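Local coordinates for protein 3-phosphoshikimate 1-carboxyvinyltransferase (Streptomyces sviceus, PDB 7M0O) that probably transfers the enolpyruvyl group of phosphoenolpyruvate to the 5-hydroxyl of shikimate-3-phosphate, the EPSP synthase step on the way to chorismate and the aromatic amino acids, at residues A[41-45]-A[46-50]; A[165-168]-A[169-173]; A[185-188]-A[189-193]. All blocks are in the same frame, centred on the assembly; numbering follows the deposited sequence.

Interaction 1 (A[41-45]-A[46-50])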
# COMPACT_ATOMS: atom_id res chain seq x y z
N GLU A 41 -10.39 6.09 -16.12
CA GLU A 41 -10.65 6.19 -17.55
C GLU A 41 -11.18 4.88 -18.13
O GLU A 41 -12.06 4.88 -18.99
CB GLU A 41 -9.38 6.59 -18.31
CG GLU A 41 -8.78 7.96 -17.95
CD GLU A 41 -7.44 8.21 -18.67
OE1 GLU A 41 -7.17 7.55 -19.69
OE2 GLU A 41 -6.65 9.06 -18.19
N GLY A 42 -10.61 3.76 -17.69
CA GLY A 42 -11.08 2.47 -18.17
C GLY A 42 -12.50 2.19 -17.75
O GLY A 42 -13.30 1.67 -18.54
N LEU A 43 -12.85 2.55 -16.51
CA LEU A 43 -14.23 2.40 -16.05
C LEU A 43 -15.19 3.21 -16.91
O LEU A 43 -16.28 2.74 -17.25
CB LEU A 43 -14.33 2.85 -14.59
CG LEU A 43 -13.75 1.89 -13.55
CD1 LEU A 43 -13.90 2.49 -12.17
CD2 LEU A 43 -14.46 0.52 -13.63
N VAL A 44 -14.81 4.43 -17.27
CA VAL A 44 -15.70 5.23 -18.10
C VAL A 44 -15.86 4.60 -19.47
O VAL A 44 -16.96 4.55 -20.02
CB VAL A 44 -15.20 6.69 -18.18
CG1 VAL A 44 -16.00 7.45 -19.21
CG2 VAL A 44 -15.32 7.34 -16.81
N ARG A 45 -14.77 4.06 -20.03
CA ARG A 45 -14.85 3.39 -21.32
C ARG A 45 -15.78 2.18 -21.27
O ARG A 45 -16.49 1.89 -22.24
CB ARG A 45 -13.45 2.99 -21.79
CG ARG A 45 -13.40 2.59 -23.24
CD ARG A 45 -12.07 2.96 -23.86
NE ARG A 45 -11.88 4.40 -23.97
CZ ARG A 45 -12.17 5.11 -25.06
NH1 ARG A 45 -12.68 4.51 -26.13
NH2 ARG A 45 -11.96 6.42 -25.07
N LEU A 46 -15.80 1.49 -20.13
CA LEU A 46 -16.67 0.33 -19.94
C LEU A 46 -18.10 0.71 -19.63
O LEU A 46 -18.95 -0.18 -19.47
CB LEU A 46 -16.10 -0.57 -18.83
CG LEU A 46 -14.81 -1.35 -19.18
CD1 LEU A 46 -14.16 -1.95 -17.93
CD2 LEU A 46 -15.06 -2.42 -20.25
N GLY A 47 -18.41 2.01 -19.53
CA GLY A 47 -19.77 2.44 -19.30
C GLY A 47 -20.16 2.68 -17.87
O GLY A 47 -21.36 2.77 -17.58
N TYR A 48 -19.20 2.75 -16.95
CA TYR A 48 -19.49 3.17 -15.59
C TYR A 48 -19.50 4.69 -15.50
O TYR A 48 -18.78 5.39 -16.21
CB TYR A 48 -18.45 2.61 -14.61
CG TYR A 48 -18.34 1.10 -14.49
CD1 TYR A 48 -17.76 0.33 -15.50
CD2 TYR A 48 -18.75 0.45 -13.33
CE1 TYR A 48 -17.63 -1.04 -15.38
CE2 TYR A 48 -18.62 -0.93 -13.20
CZ TYR A 48 -18.06 -1.67 -14.23
OH TYR A 48 -17.91 -3.04 -14.13
N ARG A 49 -20.34 5.21 -14.60
CA ARG A 49 -20.39 6.64 -14.32
C ARG A 49 -19.42 6.95 -13.20
O ARG A 49 -19.57 6.43 -12.09
CB ARG A 49 -21.80 7.06 -13.92
CG ARG A 49 -22.86 6.84 -14.98
CD ARG A 49 -24.18 7.46 -14.53
NE ARG A 49 -24.01 8.88 -14.17
CZ ARG A 49 -24.07 9.37 -12.93
NH1 ARG A 49 -24.30 8.57 -11.90
NH2 ARG A 49 -23.91 10.67 -12.72
N VAL A 50 -18.44 7.81 -13.47
CA VAL A 50 -17.41 8.18 -12.51
C VAL A 50 -17.37 9.70 -12.44
O VAL A 50 -17.05 10.37 -13.43
CB VAL A 50 -16.03 7.63 -12.89
CG1 VAL A 50 -14.96 8.11 -11.90
CG2 VAL A 50 -16.07 6.09 -12.97
O HOH W 1 -19.58 6.31 -18.74
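Leu-43 lays one methyl, CD2, over a face of the Tyr-48 ring, a CH-pi contact 3.9 Å from CD2 to the ring centroid and only 14° off the ring normal. CG of Tyr-48 sits anti to its carbonyl carbon (chi1 -62°), which swings the ring back alongside the helix instead of out along the departing chain. Leu-46 CB lies at the ring's edge, in its plane, and Ala-19 of helix 8-20 and Pro-66 touch the same buried tyrosine. An alanine here is likely to leave Leu-43 CD2 without its aromatic partner and open a gap toward helix 8-20.

The other side is looser. Exposed Val-44 meets Val-50 through CG2, 4.0 Å from CB of Val-50, and a water donates to Tyr-48 O at 2.8 Å and, weakly, to Val-44 O.

Between the two sides the backbone turns sharply. Tyr-48 N reaches Leu-43 O at 2.9 Å, while Gly-47 N binds Val-44 O at 3.0 Å from above the carbonyl plane. With Gly-47 at positive phi (94°), where a CB would jam against the preceding carbonyl, this is a Schellman motif ending helix 34-45 and sending the chain into strand 50-52.

Interaction 2 (A[165-168]-A[169-173])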
# COMPACT_ATOMS: atom_id res chain seq x y z
N PRO A 165 -17.84 -12.20 -4.57
CA PRO A 165 -19.26 -11.85 -4.41
C PRO A 165 -19.96 -11.52 -5.72
O PRO A 165 -21.20 -11.44 -5.74
CB PRO A 165 -19.24 -10.64 -3.46
CG PRO A 165 -17.86 -10.72 -2.78
CD PRO A 165 -16.96 -11.24 -3.86
N LEU A 166 -19.22 -11.29 -6.81
CA LEU A 166 -19.84 -11.10 -8.12
C LEU A 166 -20.17 -12.41 -8.81
O LEU A 166 -20.89 -12.40 -9.81
CB LEU A 166 -18.92 -10.28 -9.04
CG LEU A 166 -18.34 -9.05 -8.35
CD1 LEU A 166 -17.44 -8.26 -9.31
CD2 LEU A 166 -19.45 -8.16 -7.82
N THR A 167 -19.66 -13.54 -8.31
CA THR A 167 -19.94 -14.82 -8.92
C THR A 167 -21.32 -15.31 -8.51
O THR A 167 -21.92 -14.83 -7.54
CB THR A 167 -18.88 -15.85 -8.52
OG1 THR A 167 -19.08 -16.23 -7.16
CG2 THR A 167 -17.48 -15.27 -8.71
N ARG A 168 -21.84 -16.28 -9.27
CA ARG A 168 -23.20 -16.73 -9.01
C ARG A 168 -23.29 -17.59 -7.76
O ARG A 168 -24.31 -17.53 -7.05
CB ARG A 168 -23.74 -17.46 -10.24
CG ARG A 168 -23.67 -16.58 -11.48
CD ARG A 168 -24.45 -17.16 -12.65
NE ARG A 168 -23.66 -18.08 -13.47
CZ ARG A 168 -22.91 -17.74 -14.51
NH1 ARG A 168 -22.80 -16.47 -14.90
NH2 ARG A 168 -22.26 -18.68 -15.19
N GLN A 169 -22.26 -18.39 -7.46
CA GLN A 169 -22.30 -19.31 -6.34
C GLN A 169 -21.28 -19.00 -5.25
O GLN A 169 -21.19 -19.76 -4.28
CB GLN A 169 -22.08 -20.76 -6.81
CG GLN A 169 -22.98 -21.22 -7.97
CD GLN A 169 -24.45 -20.98 -7.69
OE1 GLN A 169 -24.88 -20.94 -6.53
NE2 GLN A 169 -25.24 -20.80 -8.76
N GLY A 170 -20.51 -17.91 -5.37
CA GLY A 170 -19.41 -17.65 -4.47
C GLY A 170 -18.16 -18.40 -4.90
O GLY A 170 -18.15 -19.19 -5.84
N LEU A 171 -17.07 -18.14 -4.18
CA LEU A 171 -15.80 -18.79 -4.47
C LEU A 171 -15.26 -19.52 -3.24
O LEU A 171 -15.51 -19.13 -2.09
CB LEU A 171 -14.74 -17.76 -4.96
CG LEU A 171 -15.02 -17.21 -6.36
CD1 LEU A 171 -13.94 -16.15 -6.70
CD2 LEU A 171 -15.00 -18.32 -7.40
N ARG A 172 -14.52 -20.59 -3.51
CA ARG A 172 -13.68 -21.28 -2.53
C ARG A 172 -12.26 -21.28 -3.11
O ARG A 172 -11.92 -22.14 -3.93
CB ARG A 172 -14.20 -22.70 -2.26
CG ARG A 172 -15.45 -22.78 -1.41
CD ARG A 172 -15.82 -24.24 -1.11
NE ARG A 172 -14.87 -24.86 -0.18
CZ ARG A 172 -15.06 -24.95 1.13
NH1 ARG A 172 -16.16 -24.45 1.68
NH2 ARG A 172 -14.15 -25.54 1.89
N ILE A 173 -11.45 -20.31 -2.69
CA ILE A 173 -10.12 -20.08 -3.23
C ILE A 173 -9.09 -20.82 -2.38
O ILE A 173 -8.85 -20.46 -1.23
CB ILE A 173 -9.79 -18.58 -3.29
CG1 ILE A 173 -10.90 -17.82 -4.03
CG2 ILE A 173 -8.41 -18.36 -3.92
CD1 ILE A 173 -10.95 -16.30 -3.75
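Thr-167 meets the far side of its turn with both branches of its side chain. The hydroxyl, OG1, lies 2.8 Å from the backbone N of Gly-170, but the N-H points well off the line, at 121°, and the bond is weak. The methyl goes the other way: CG2 rests 3.9 Å from CG of Leu-171, the two side chains crossing at about a right angle. A chi1 of 73° sets OG1 between the backbone N and the carbonyl carbon of Thr-167, leaving CG2 to face the leucine.

This is the connection from helix 155-163 into strand 171-174, which lies parallel to strand 144-147 in a four-stranded mixed sheet. Gly-170, at positive phi, makes the final bend before the strand; a CB there would run into the carbonyl O of Gln-169.

Farther out, OG1 of Thr-167 has a stronger partner in Gly-164 O, which ties the threonine back to the residue just past helix 155-163. At the exposed corner Gln-169 folds back at chi2 (-52°), bringing its NE2 to 3.9 Å from Arg-168 CB. Both polar ends are held by Glu-142: its OE1 forms a salt bridge with Arg-168 NE, and its OE2 accepts from Gln-169 NE2.

Interaction 3 (A[185-188]-A[189-193])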
# COMPACT_ATOMS: atom_id res chain seq x y z
N GLU A 185 -5.26 -9.42 4.88
CA GLU A 185 -6.18 -8.96 5.92
C GLU A 185 -6.78 -7.61 5.58
O GLU A 185 -7.94 -7.35 5.92
CB GLU A 185 -5.50 -8.90 7.29
CG GLU A 185 -6.48 -8.72 8.47
CD GLU A 185 -7.88 -9.28 8.20
OE1 GLU A 185 -8.86 -8.50 8.21
OE2 GLU A 185 -8.01 -10.52 8.03
N ILE A 186 -6.02 -6.74 4.91
CA ILE A 186 -6.57 -5.46 4.45
C ILE A 186 -7.67 -5.69 3.42
O ILE A 186 -8.72 -5.02 3.45
CB ILE A 186 -5.45 -4.56 3.89
CG1 ILE A 186 -4.48 -4.18 5.02
CG2 ILE A 186 -6.02 -3.30 3.19
CD1 ILE A 186 -3.23 -3.53 4.51
N THR A 187 -7.46 -6.63 2.48
CA THR A 187 -8.50 -6.90 1.49
C THR A 187 -9.78 -7.38 2.17
O THR A 187 -10.88 -6.94 1.82
CB THR A 187 -8.03 -7.92 0.46
OG1 THR A 187 -6.87 -7.44 -0.23
CG2 THR A 187 -9.13 -8.21 -0.56
N LEU A 188 -9.65 -8.27 3.16
CA LEU A 188 -10.85 -8.79 3.80
C LEU A 188 -11.57 -7.71 4.60
O LEU A 188 -12.81 -7.67 4.61
CB LEU A 188 -10.50 -9.98 4.69
CG LEU A 188 -9.86 -11.18 3.97
CD1 LEU A 188 -9.78 -12.38 4.90
CD2 LEU A 188 -10.63 -11.55 2.72
N ALA A 189 -10.83 -6.82 5.26
CA ALA A 189 -11.47 -5.76 6.02
C ALA A 189 -12.21 -4.79 5.10
O ALA A 189 -13.29 -4.29 5.45
CB ALA A 189 -10.44 -5.02 6.86
N MET A 190 -11.65 -4.51 3.93
CA MET A 190 -12.33 -3.60 3.00
C MET A 190 -13.59 -4.24 2.44
O MET A 190 -14.63 -3.59 2.32
CB MET A 190 -11.37 -3.18 1.88
CG MET A 190 -10.18 -2.33 2.39
SD MET A 190 -9.08 -1.73 1.10
CE MET A 190 -10.19 -0.62 0.21
N MET A 191 -13.53 -5.54 2.13
CA MET A 191 -14.74 -6.24 1.70
C MET A 191 -15.81 -6.19 2.78
O MET A 191 -17.01 -6.07 2.47
CB MET A 191 -14.39 -7.68 1.31
CG MET A 191 -13.51 -7.81 0.03
SD MET A 191 -12.93 -9.49 -0.31
CE MET A 191 -14.49 -10.30 -0.69
N ARG A 192 -15.41 -6.24 4.06
CA ARG A 192 -16.38 -6.13 5.16
C ARG A 192 -17.03 -4.75 5.18
O ARG A 192 -18.24 -4.64 5.42
CB ARG A 192 -15.72 -6.43 6.51
CG ARG A 192 -15.46 -7.91 6.77
CD ARG A 192 -15.10 -8.19 8.23
NE ARG A 192 -13.75 -7.74 8.56
CZ ARG A 192 -12.66 -8.50 8.44
NH1 ARG A 192 -12.76 -9.74 7.99
NH2 ARG A 192 -11.47 -8.01 8.76
N ALA A 193 -16.25 -3.70 4.90
CA ALA A 193 -16.83 -2.36 4.82
C ALA A 193 -17.84 -2.24 3.69
O ALA A 193 -18.73 -1.40 3.74
CB ALA A 193 -15.72 -1.31 4.65
O HOH W 2 -10.20 -11.46 8.80
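Glu-185 and Arg-192 are brought together by bends at opposite ends of the contact. The glutamate sends CG anti to its backbone N (chi1 -168°) and then folds at chi2 (27°), while the arginine runs out extended before turning at chi3 (-74°) back along the helix. The result is an i to i+7 salt bridge spanning two turns of the alpha-helix 182-193. Arg-192 NH2 donates to Glu-185 OE1 at 2.7 Å, close to the guanidinium plane, and OE1 is met nearly along its C-O axis. Carboxylate and guanidinium are almost coplanar, with OE1 at the guanidinium edge. Under the guanidinium, Leu-188 O lies 3.8 Å from its plane and over its centre, and the carbonyl's partial charge probably favours the cation there.

Away from the salt bridge, sulfur and methyl contacts take over. Ile-186 and Met-190 lie side by side, CG2 of Ile-186 4.0 Å from SD of Met-190; Thr-187 CG2 sits equally far from Met-191 SD. Met-190 then packs on helix 8-20, and Met-191 on Leu-161 and Leu-162 of helix 155-163. OG1 of Thr-187 bonds to Thr-158 OG1 and to NE of Arg-13, a predicted 3-phosphoshikimate-binding residue, so this helix probably helps position a substrate-binding side chain.

Backbone bonds such as Met-191 N to Thr-187 O, 3.0 Å, keep the turns regular. On the polar side a water closes the salt bridge into a ring: it donates to Glu-185 OE2 at 2.5 Å and accepts from Arg-192 NH1 at 3.2 Å.

How the interactions relate
From the N terminus, the three contacts come strictly in series, none nested in or crossing another. Interaction 1 closes the turn where helix 34-45 gives way to strand 50-52, at the edge of the sheet that also holds strands 24-28 and 216-218. Interaction 2 closes the turn leading from helix 155-163 into strand 171-174, in a different sheet. Interaction 3 closes no loop; it lies wholly within helix 182-193, the next helix after that strand. Interactions 2 and 3 touch where Pro-165 CG packs on Met-191 CE at 4.0 Å. Interaction 1 touches neither of the others, its centre about 24 Å from each of theirs, yet helix 8-20 touches side chains from all three.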